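Local coordinates for glycoside hydrolase family 61 (Trichoderma reesei QM6a, PDB 5O2X), which probably cleaves cellulose oxidatively as a copper-dependent lytic polysaccharide monooxygenase of Auxiliary Activity family 9, at residues 47-52 with 169-174; 85-90 with 209-214; 154-159 with 196-201. All blocks are in the same frame, centred on the assembly; numbering follows the deposited sequence. Where two conformers were deposited one is given.

Interaction 1: residues 47-52 with 169-174; sequences DAYQNP and NGAQNY. With MAN (alpha-D-mannopyranose), chain E; SO4 (sulfate ion), chain T.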
# COMPACT_ATOMS: atom_id res chain seq x y z
N ASP A 47 6.42 10.34 13.89
CA ASP A 47 7.75 10.39 14.45
C ASP A 47 8.70 9.33 13.86
O ASP A 47 9.88 9.36 14.18
CB ASP A 47 7.76 10.41 15.99
CG ASP A 47 7.27 9.10 16.64
OD1 ASP A 47 6.99 8.15 15.95
OD2 ASP A 47 7.08 9.04 17.87
N ALA A 48 8.20 8.50 12.96
CA ALA A 48 9.00 7.56 12.21
C ALA A 48 8.93 7.78 10.70
O ALA A 48 9.43 6.96 9.94
CB ALA A 48 8.65 6.12 12.59
N TYR A 49 8.40 8.92 10.28
CA TYR A 49 8.32 9.19 8.84
C TYR A 49 9.69 9.36 8.19
O TYR A 49 9.81 9.19 6.97
CB TYR A 49 7.50 10.44 8.56
CG TYR A 49 6.00 10.30 8.68
CD1 TYR A 49 5.34 9.08 8.83
CD2 TYR A 49 5.22 11.45 8.62
CE1 TYR A 49 3.95 9.01 8.89
CE2 TYR A 49 3.84 11.39 8.66
CZ TYR A 49 3.21 10.17 8.75
OH TYR A 49 1.83 10.16 8.77
N GLN A 50 10.71 9.75 8.98
CA GLN A 50 12.05 9.89 8.48
C GLN A 50 12.94 8.70 8.86
O GLN A 50 14.15 8.78 8.75
CB GLN A 50 12.65 11.25 8.86
CG GLN A 50 12.26 12.37 7.86
CD GLN A 50 10.78 12.72 7.84
OE1 GLN A 50 10.28 13.30 8.80
NE2 GLN A 50 10.10 12.39 6.75
N ASN A 51 12.31 7.60 9.29
CA ASN A 51 12.94 6.36 9.74
C ASN A 51 12.63 5.29 8.72
O ASN A 51 11.55 5.31 8.11
CB ASN A 51 12.29 5.97 11.09
CG ASN A 51 12.87 4.70 11.68
OD1 ASN A 51 12.46 3.50 11.40
ND2 ASN A 51 13.89 4.90 12.49
N PRO A 52 13.48 4.26 8.58
CA PRO A 52 13.21 3.19 7.63
C PRO A 52 11.89 2.48 7.82
O PRO A 52 11.39 1.87 6.86
CB PRO A 52 14.42 2.24 7.85
CG PRO A 52 15.01 2.61 9.18
CD PRO A 52 14.78 4.06 9.28
N ASN A 169 1.78 13.90 15.85
CA ASN A 169 2.12 12.50 15.96
C ASN A 169 0.91 11.57 16.00
O ASN A 169 1.08 10.40 16.30
CB ASN A 169 3.10 12.20 17.10
CG ASN A 169 3.91 10.96 16.84
OD1 ASN A 169 4.33 10.68 15.74
ND2 ASN A 169 4.21 10.19 17.88
N GLY A 170 -0.26 12.05 15.63
CA GLY A 170 -1.48 11.26 15.77
C GLY A 170 -1.90 10.43 14.60
O GLY A 170 -2.60 9.43 14.77
N ALA A 171 -1.50 10.81 13.38
CA ALA A 171 -1.82 10.01 12.20
C ALA A 171 -1.22 8.62 12.35
O ALA A 171 -0.18 8.45 12.99
CB ALA A 171 -1.27 10.68 10.95
N GLN A 172 -1.86 7.63 11.71
CA GLN A 172 -1.38 6.25 11.77
C GLN A 172 -1.26 5.71 10.38
O GLN A 172 -2.23 5.66 9.63
CB GLN A 172 -2.37 5.39 12.55
CG GLN A 172 -2.53 5.79 14.00
CD GLN A 172 -3.65 5.05 14.70
OE1 GLN A 172 -4.32 4.20 14.10
NE2 GLN A 172 -3.88 5.39 15.96
N ASN A 173 -0.05 5.30 9.98
CA ASN A 173 0.18 4.80 8.62
C ASN A 173 0.32 3.29 8.66
O ASN A 173 1.03 2.73 9.51
CB ASN A 173 1.44 5.40 8.03
CG ASN A 173 1.32 6.87 7.74
OD1 ASN A 173 0.95 7.66 8.60
ND2 ASN A 173 1.64 7.25 6.51
N TYR A 174 -0.29 2.62 7.67
CA TYR A 174 -0.29 1.17 7.59
C TYR A 174 0.24 0.73 6.24
O TYR A 174 -0.52 0.21 5.37
CB TYR A 174 -1.71 0.62 7.83
CG TYR A 174 -2.29 0.98 9.20
CD1 TYR A 174 -2.90 2.19 9.44
CD2 TYR A 174 -2.25 0.06 10.24
CE1 TYR A 174 -3.46 2.48 10.66
CE2 TYR A 174 -2.80 0.33 11.49
CZ TYR A 174 -3.45 1.54 11.68
OH TYR A 174 -3.99 1.78 12.93
C1 MAN E . 14.86 9.61 4.46
C2 MAN E . 15.82 10.02 3.37
C3 MAN E . 16.80 8.84 3.13
C4 MAN E . 17.46 8.32 4.42
C5 MAN E . 16.42 8.09 5.49
C6 MAN E . 17.00 7.82 6.87
O2 MAN E . 16.56 11.14 3.80
O3 MAN E . 17.80 9.17 2.16
O4 MAN E . 18.10 7.07 4.18
O5 MAN E . 15.55 9.24 5.64
O6 MAN E . 16.09 7.24 7.74
S SO4 T . -6.94 3.78 18.51
O1 SO4 T . -8.23 4.39 18.87
O2 SO4 T . -6.26 3.61 19.81
O3 SO4 T . -7.17 2.52 17.76
O4 SO4 T . -6.21 4.63 17.63
O HOH W 1 1.20 10.14 5.85

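Interaction 2: residues 85-90 with 209-214; sequences PHPGPI and NIYTSP. With CU (copper (II) ion), chain S; MAN (alpha-D-mannopyranose), chain G; MAN (alpha-D-mannopyranose), chain H.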
# COMPACT_ATOMS: atom_id res chain seq x y z
N PRO A 85 -11.24 -0.44 10.81
CA PRO A 85 -11.95 0.37 11.80
C PRO A 85 -11.86 1.87 11.65
O PRO A 85 -12.51 2.55 12.44
CB PRO A 85 -11.37 -0.11 13.14
CG PRO A 85 -9.96 -0.48 12.79
CD PRO A 85 -10.05 -1.10 11.43
N HIS A 86 -11.01 2.43 10.80
CA HIS A 86 -10.68 3.84 10.87
C HIS A 86 -10.94 4.63 9.57
O HIS A 86 -10.80 4.10 8.49
CB HIS A 86 -9.19 4.05 11.16
CG HIS A 86 -8.65 3.28 12.33
ND1 HIS A 86 -9.20 3.37 13.58
CD2 HIS A 86 -7.58 2.47 12.45
CE1 HIS A 86 -8.44 2.65 14.41
NE2 HIS A 86 -7.46 2.07 13.76
N PRO A 87 -11.23 5.93 9.70
CA PRO A 87 -11.38 6.80 8.53
C PRO A 87 -10.01 7.31 8.02
O PRO A 87 -9.18 7.75 8.81
CB PRO A 87 -12.17 7.98 9.11
CG PRO A 87 -11.72 8.07 10.55
CD PRO A 87 -11.56 6.64 10.96
N GLY A 88 -9.85 7.28 6.70
CA GLY A 88 -8.73 7.94 6.10
C GLY A 88 -8.50 7.54 4.65
O GLY A 88 -9.26 6.76 4.07
N PRO A 89 -7.44 8.09 4.06
CA PRO A 89 -7.13 7.87 2.65
C PRO A 89 -6.39 6.56 2.41
O PRO A 89 -5.86 5.92 3.32
CB PRO A 89 -6.18 9.05 2.34
CG PRO A 89 -5.43 9.25 3.63
CD PRO A 89 -6.52 9.05 4.69
N ILE A 90 -6.36 6.20 1.12
CA ILE A 90 -5.65 5.00 0.65
C ILE A 90 -4.80 5.42 -0.54
O ILE A 90 -5.29 6.14 -1.44
CB ILE A 90 -6.64 3.88 0.26
CG1 ILE A 90 -7.39 3.43 1.52
CG2 ILE A 90 -5.91 2.71 -0.38
CD1 ILE A 90 -8.52 2.44 1.26
N ASN A 209 -7.61 17.88 11.64
CA ASN A 209 -8.83 17.54 12.35
C ASN A 209 -9.90 17.23 11.33
O ASN A 209 -10.33 18.13 10.59
CB ASN A 209 -9.25 18.72 13.22
CG ASN A 209 -10.47 18.43 14.02
OD1 ASN A 209 -10.89 17.25 14.12
ND2 ASN A 209 -11.04 19.46 14.63
N ILE A 210 -10.33 15.97 11.26
CA ILE A 210 -11.40 15.60 10.33
C ILE A 210 -12.81 15.82 10.96
O ILE A 210 -13.79 15.69 10.26
CB ILE A 210 -11.24 14.15 9.83
CG1 ILE A 210 -11.52 13.12 10.92
CG2 ILE A 210 -9.89 13.97 9.16
CD1 ILE A 210 -11.51 11.69 10.43
N TYR A 211 -12.85 16.19 12.25
CA TYR A 211 -14.11 16.34 13.00
C TYR A 211 -14.58 17.79 12.96
O TYR A 211 -14.80 18.45 13.96
CB TYR A 211 -14.00 15.74 14.40
CG TYR A 211 -13.64 14.27 14.30
CD1 TYR A 211 -14.57 13.34 13.91
CD2 TYR A 211 -12.36 13.82 14.55
CE1 TYR A 211 -14.25 11.99 13.79
CE2 TYR A 211 -12.02 12.48 14.44
CZ TYR A 211 -12.94 11.57 14.02
OH TYR A 211 -12.60 10.24 13.88
N THR A 212 -14.70 18.27 11.73
CA THR A 212 -15.08 19.62 11.43
C THR A 212 -15.75 19.57 10.07
O THR A 212 -15.50 18.68 9.26
CB THR A 212 -13.89 20.56 11.44
OG1 THR A 212 -14.35 21.87 11.09
CG2 THR A 212 -12.80 20.11 10.52
N SER A 213 -16.63 20.54 9.79
CA SER A 213 -17.30 20.59 8.48
C SER A 213 -17.63 22.07 8.21
O SER A 213 -18.10 22.76 9.10
CB SER A 213 -18.55 19.80 8.51
OG SER A 213 -19.02 19.71 7.17
N PRO A 214 -17.38 22.57 6.98
CA PRO A 214 -16.88 21.87 5.82
C PRO A 214 -15.40 21.46 5.96
O PRO A 214 -14.69 21.97 6.81
CB PRO A 214 -17.08 22.86 4.66
CG PRO A 214 -17.13 24.16 5.31
CD PRO A 214 -17.73 23.96 6.67
CU CU S . -6.15 0.81 14.43
C1 MAN G . -13.52 22.95 11.49
C2 MAN G . -14.44 24.20 11.46
C3 MAN G . -14.96 24.41 10.03
C4 MAN G . -13.82 24.48 9.03
C5 MAN G . -12.89 23.28 9.18
C6 MAN G . -11.60 23.48 8.40
O2 MAN G . -13.71 25.34 11.87
O3 MAN G . -15.73 25.62 9.94
O4 MAN G . -14.35 24.53 7.69
O5 MAN G . -12.47 23.14 10.54
O6 MAN G . -11.10 22.21 8.01
C1 MAN H . -20.26 19.04 7.07
C2 MAN H . -20.48 18.87 5.54
C3 MAN H . -20.63 20.22 4.85
C4 MAN H . -21.64 21.09 5.58
C5 MAN H . -21.26 21.22 7.04
C6 MAN H . -22.22 22.17 7.75
O2 MAN H . -21.65 18.10 5.40
O3 MAN H . -21.10 20.13 3.50
O4 MAN H . -21.65 22.38 4.96
O5 MAN H . -21.25 19.92 7.63
O6 MAN H . -22.11 23.45 7.14
O HOH W 2 -7.81 -0.33 15.76
O HOH W 3 -5.54 2.30 15.68

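Interaction 3: residues 154-159 with 196-201; sequences VLRHEI and TDLYHA. With MAN (alpha-D-mannopyranose), chain E; MAN (alpha-D-mannopyranose), chain F.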
# COMPACT_ATOMS: atom_id res chain seq x y z
N VAL A 154 8.70 -2.93 -6.14
CA VAL A 154 7.98 -3.04 -4.88
C VAL A 154 6.70 -2.20 -5.03
O VAL A 154 6.74 -1.02 -5.36
CB VAL A 154 8.81 -2.55 -3.71
CG1 VAL A 154 7.98 -2.48 -2.43
CG2 VAL A 154 9.99 -3.48 -3.47
N LEU A 155 5.58 -2.86 -4.73
CA LEU A 155 4.25 -2.25 -4.66
C LEU A 155 4.00 -1.95 -3.17
O LEU A 155 3.98 -2.87 -2.36
CB LEU A 155 3.23 -3.22 -5.24
CG LEU A 155 1.77 -2.98 -5.03
CD1 LEU A 155 1.37 -1.69 -5.64
CD2 LEU A 155 0.96 -4.15 -5.59
N ARG A 156 3.85 -0.68 -2.85
CA ARG A 156 3.65 -0.20 -1.49
C ARG A 156 2.24 0.33 -1.41
O ARG A 156 1.93 1.41 -1.91
CB ARG A 156 4.69 0.86 -1.14
CG ARG A 156 4.59 1.43 0.26
CD ARG A 156 5.56 2.58 0.46
NE ARG A 156 5.55 3.15 1.81
CZ ARG A 156 4.60 3.95 2.28
NH1 ARG A 156 3.62 4.36 1.48
NH2 ARG A 156 4.61 4.33 3.54
N HIS A 157 1.37 -0.46 -0.76
CA HIS A 157 -0.04 -0.10 -0.54
C HIS A 157 -0.18 0.43 0.87
O HIS A 157 0.48 -0.07 1.79
CB HIS A 157 -0.86 -1.39 -0.71
CG HIS A 157 -2.29 -1.26 -0.34
ND1 HIS A 157 -3.23 -0.57 -1.06
CD2 HIS A 157 -2.97 -1.70 0.75
CE1 HIS A 157 -4.41 -0.64 -0.45
NE2 HIS A 157 -4.29 -1.33 0.65
N GLU A 158 -1.02 1.44 1.10
CA GLU A 158 -1.06 2.02 2.43
C GLU A 158 -2.43 2.62 2.70
O GLU A 158 -2.99 3.37 1.90
CB GLU A 158 -0.00 3.13 2.50
CG GLU A 158 0.14 3.86 3.81
CD GLU A 158 1.25 4.88 3.75
OE1 GLU A 158 1.38 5.53 2.68
OE2 GLU A 158 2.03 5.01 4.73
N ILE A 159 -2.94 2.33 3.91
CA ILE A 159 -4.07 3.06 4.49
C ILE A 159 -3.47 4.00 5.53
O ILE A 159 -2.56 3.64 6.27
CB ILE A 159 -5.07 2.12 5.20
CG1 ILE A 159 -5.60 1.02 4.28
CG2 ILE A 159 -6.23 2.94 5.75
CD1 ILE A 159 -6.47 0.01 5.00
N THR A 196 11.52 7.66 2.98
CA THR A 196 11.65 8.54 4.15
C THR A 196 11.51 10.03 3.81
O THR A 196 11.60 10.85 4.73
CB THR A 196 12.97 8.27 4.88
OG1 THR A 196 14.06 8.54 3.98
CG2 THR A 196 13.03 6.89 5.42
N ASP A 197 11.27 10.34 2.54
CA ASP A 197 10.94 11.70 2.12
C ASP A 197 9.48 11.84 1.74
O ASP A 197 9.06 12.96 1.42
CB ASP A 197 11.80 12.09 0.92
CG ASP A 197 13.27 12.30 1.28
OD1 ASP A 197 13.64 12.60 2.42
OD2 ASP A 197 14.07 12.14 0.32
N LEU A 198 8.66 10.79 1.82
CA LEU A 198 7.27 10.90 1.38
C LEU A 198 6.48 11.88 2.24
O LEU A 198 5.74 12.70 1.72
CB LEU A 198 6.57 9.53 1.42
CG LEU A 198 7.03 8.55 0.37
CD1 LEU A 198 6.46 7.17 0.69
CD2 LEU A 198 6.62 8.97 -1.04
N TYR A 199 6.56 11.75 3.57
CA TYR A 199 5.62 12.38 4.49
C TYR A 199 6.35 13.13 5.61
O TYR A 199 7.42 12.71 6.04
CB TYR A 199 4.77 11.31 5.16
CG TYR A 199 4.05 10.39 4.21
CD1 TYR A 199 3.36 10.87 3.09
CD2 TYR A 199 4.03 9.04 4.42
CE1 TYR A 199 2.68 10.01 2.27
CE2 TYR A 199 3.35 8.19 3.61
CZ TYR A 199 2.64 8.67 2.52
OH TYR A 199 1.92 7.86 1.69
N HIS A 200 5.71 14.19 6.07
CA HIS A 200 6.18 14.92 7.21
C HIS A 200 5.05 15.12 8.22
O HIS A 200 3.88 15.22 7.83
CB HIS A 200 6.81 16.27 6.83
CG HIS A 200 8.14 16.06 6.17
ND1 HIS A 200 8.29 15.70 4.86
CD2 HIS A 200 9.37 16.05 6.72
CE1 HIS A 200 9.58 15.48 4.61
NE2 HIS A 200 10.25 15.73 5.72
N ALA A 201 5.41 15.23 9.48
CA ALA A 201 4.46 15.28 10.58
C ALA A 201 3.57 16.51 10.55
O ALA A 201 2.52 16.51 11.20
CB ALA A 201 5.20 15.24 11.91
C1 MAN E . 14.86 9.61 4.46
C2 MAN E . 15.82 10.02 3.37
C3 MAN E . 16.80 8.84 3.13
C4 MAN E . 17.46 8.32 4.42
C5 MAN E . 16.42 8.09 5.49
C6 MAN E . 17.00 7.82 6.87
O2 MAN E . 16.56 11.14 3.80
O3 MAN E . 17.80 9.17 2.16
O4 MAN E . 18.10 7.07 4.18
O5 MAN E . 15.55 9.24 5.64
O6 MAN E . 16.09 7.24 7.74
C1 MAN F . 5.09 20.95 7.82
C2 MAN F . 5.76 20.49 6.51
C3 MAN F . 7.23 20.19 6.73
C4 MAN F . 7.87 21.41 7.33
C5 MAN F . 7.16 21.78 8.62
C6 MAN F . 7.81 23.00 9.25
O2 MAN F . 5.68 21.48 5.48
O3 MAN F . 7.86 19.81 5.50
O4 MAN F . 9.24 21.06 7.55
O5 MAN F . 5.78 22.06 8.35
O6 MAN F . 7.15 23.32 10.47

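Interaction 1: residues 47-52 with 169-174
The hydroxyl of Tyr49 donates to Asn173 OD1 over 2.7 Å, the shortest of the hydrogen bonds that tie loop 47-52 to segment 169-174. In the immunoglobulin-like beta-sandwich of this family, the loop runs ahead of helix 53-56, while residues 172-174 begin strand 172-183 and bring Tyr174 to the copper site. The amide oxygen lies in the plane of the Tyr49 ring, at its edge, and the ring and amide planes stand 71° apart. The hydroxyl approaches Asn173 OD1 tilted somewhat out of its carbonyl plane. A water closes the arrangement from the amide's other end, donating to Tyr49 OH and accepting from Asn173 ND2, each over 3.0 Å. With OD1 and ND2 both engaged, the amide is fixed in its rotation.

Asn169 makes the second link. Its OD1 accepts from the backbone N of Asp47 at 2.8 Å, and its ND2 gives a weak bond to Asp47 OD2 at 3.1 Å, which is doubtful because Asp47 has a second conformer. With chi1 at 68° the carboxylate of this conformer is swung to the same side as its own N-H, where the one amide can meet both.

Packing beyond these bonds is modest. Ala171 CB approaches Tyr49 OH at 3.8 Å, and Ile54 of helix 53-56 packs against both Tyr49 and Asn173. The loop itself folds into a type I beta turn from Ala48 to Asn51. Across the strand, the CB of Gln172 points away from the loop, and its amide uses both ends: NE2 reaches a sulfate, probably from the crystallisation liquor, and OE1 accepts from Tyr174 OH at 2.7 Å, the phenol oxygen lying 36° above the carbonyl plane.

Interaction 2: residues 85-90 with 209-214
Pro87 and Ile210 make the close part of this contact: the methyl CD1 of Ile210 presses on Pro87 CG at 3.6 Å, with CB of the same ring 4.0 Å from CD1. The two side chains meet at about a right angle, the isoleucine methyl abutting the CG corner of the pyrrolidine. With chi1 at 70° CG1 of Ile210 is tucked in against its own backbone, and the chain beyond runs straight out to CD1. Trp128 of strand 127-128 packs against both residues and adds to this small apolar patch.

Next to Pro87 in the chain, His86 binds the copper through NE2 at 1.9 Å. Together with the methylated histidine at position 1 it forms the histidine brace of lytic polysaccharide monooxygenases, and two waters also ligate the metal. Pro85 CG lies over one face of the His86 ring, while His163 stacks with it. Gly88, the residue after Pro87, has backbone angles at which a CB would jam against the preceding carbonyl oxygen.

The outer side is much looser. Tyr211 is exposed, and its OH comes no nearer to Pro87 CG than 4.1 Å; CG1 of Ile210 lies over one face of its ring, toward the rim. An Asx turn shapes the backbone here, Asn209 OD1 accepting from Tyr211 N at 2.9 Å. Farther along, mannoses are joined covalently to Thr212 OG1 and Ser213 OG, and the sugar on Thr212 reaches along the chain to donate from O4 to Pro214 O.

Interaction 3: residues 154-159 with 196-201
Glu158 OE1 is held by two donors: Tyr199 OH at 2.6 Å and Arg156 NH1 at 2.8 Å. The phenol comes in on the syn side, 23° out of the carboxylate plane, whereas the arginine nitrogen stands well above that plane. Arg156 grips the carboxylate end-on in a salt bridge, its NH2 taking Glu158 OE2 at 2.9 Å. Both side chains leave the same face of strand 151-161, two residues apart, and both run out extended, which brings guanidinium and carboxylate together beyond the backbone.

Loop 196-201 closes over this buried charge pair. Leu198 places CD1 over the centre of one guanidinium face, 4.0 Å from Arg156 CZ, and its CB lies over a face of the Tyr199 ring. Glu158 OE1 lies near the ring plane of Tyr199, at the edge. The opposite charges probably help to keep the buried carboxylate ionised. With an alanine in place of Glu158, the Arg156 guanidinium would probably be left without its buried counter-charge and the Tyr199 hydroxyl without this acceptor.

Second partners complete the network. Asn173 ND2 of strand 172-183 donates to Glu158 OE2, Tyr199 OH is hydrogen-bonded to Tyr93 OH, and Arg156 NE and NH2 reach the backbone oxygens of Ile55 and Ile54 in helix 53-56. The cluster thus lies on the middle of strand 151-161, between its antiparallel neighbours 90-96 and 172-183, with the mannosylated loop of Thr196 folded across this side of the sheet.

How the interactions relate
Interactions 1 and 3 are close, their centres about 9 Å apart, and both rest on the antiparallel neighbours 151-161 and 172-183 of one sheet. Gln50 also binds the backbone of loop 196-201, and both contacts touch the mannose on Thr196. Interaction 2 lies farther out, its centre about 17 Å and 18 Å from those of interactions 1 and 3, yet Tyr174 packs by His86 and Ile90 by His157. Along the chain, interaction 1 alternates with each of the others, whereas both segments of interaction 3 fall between 85-90 and 209-214. Interactions 1 and 3 thus hold long loops against one sheet, while interaction 2 joins two loops beside the copper ligand His86.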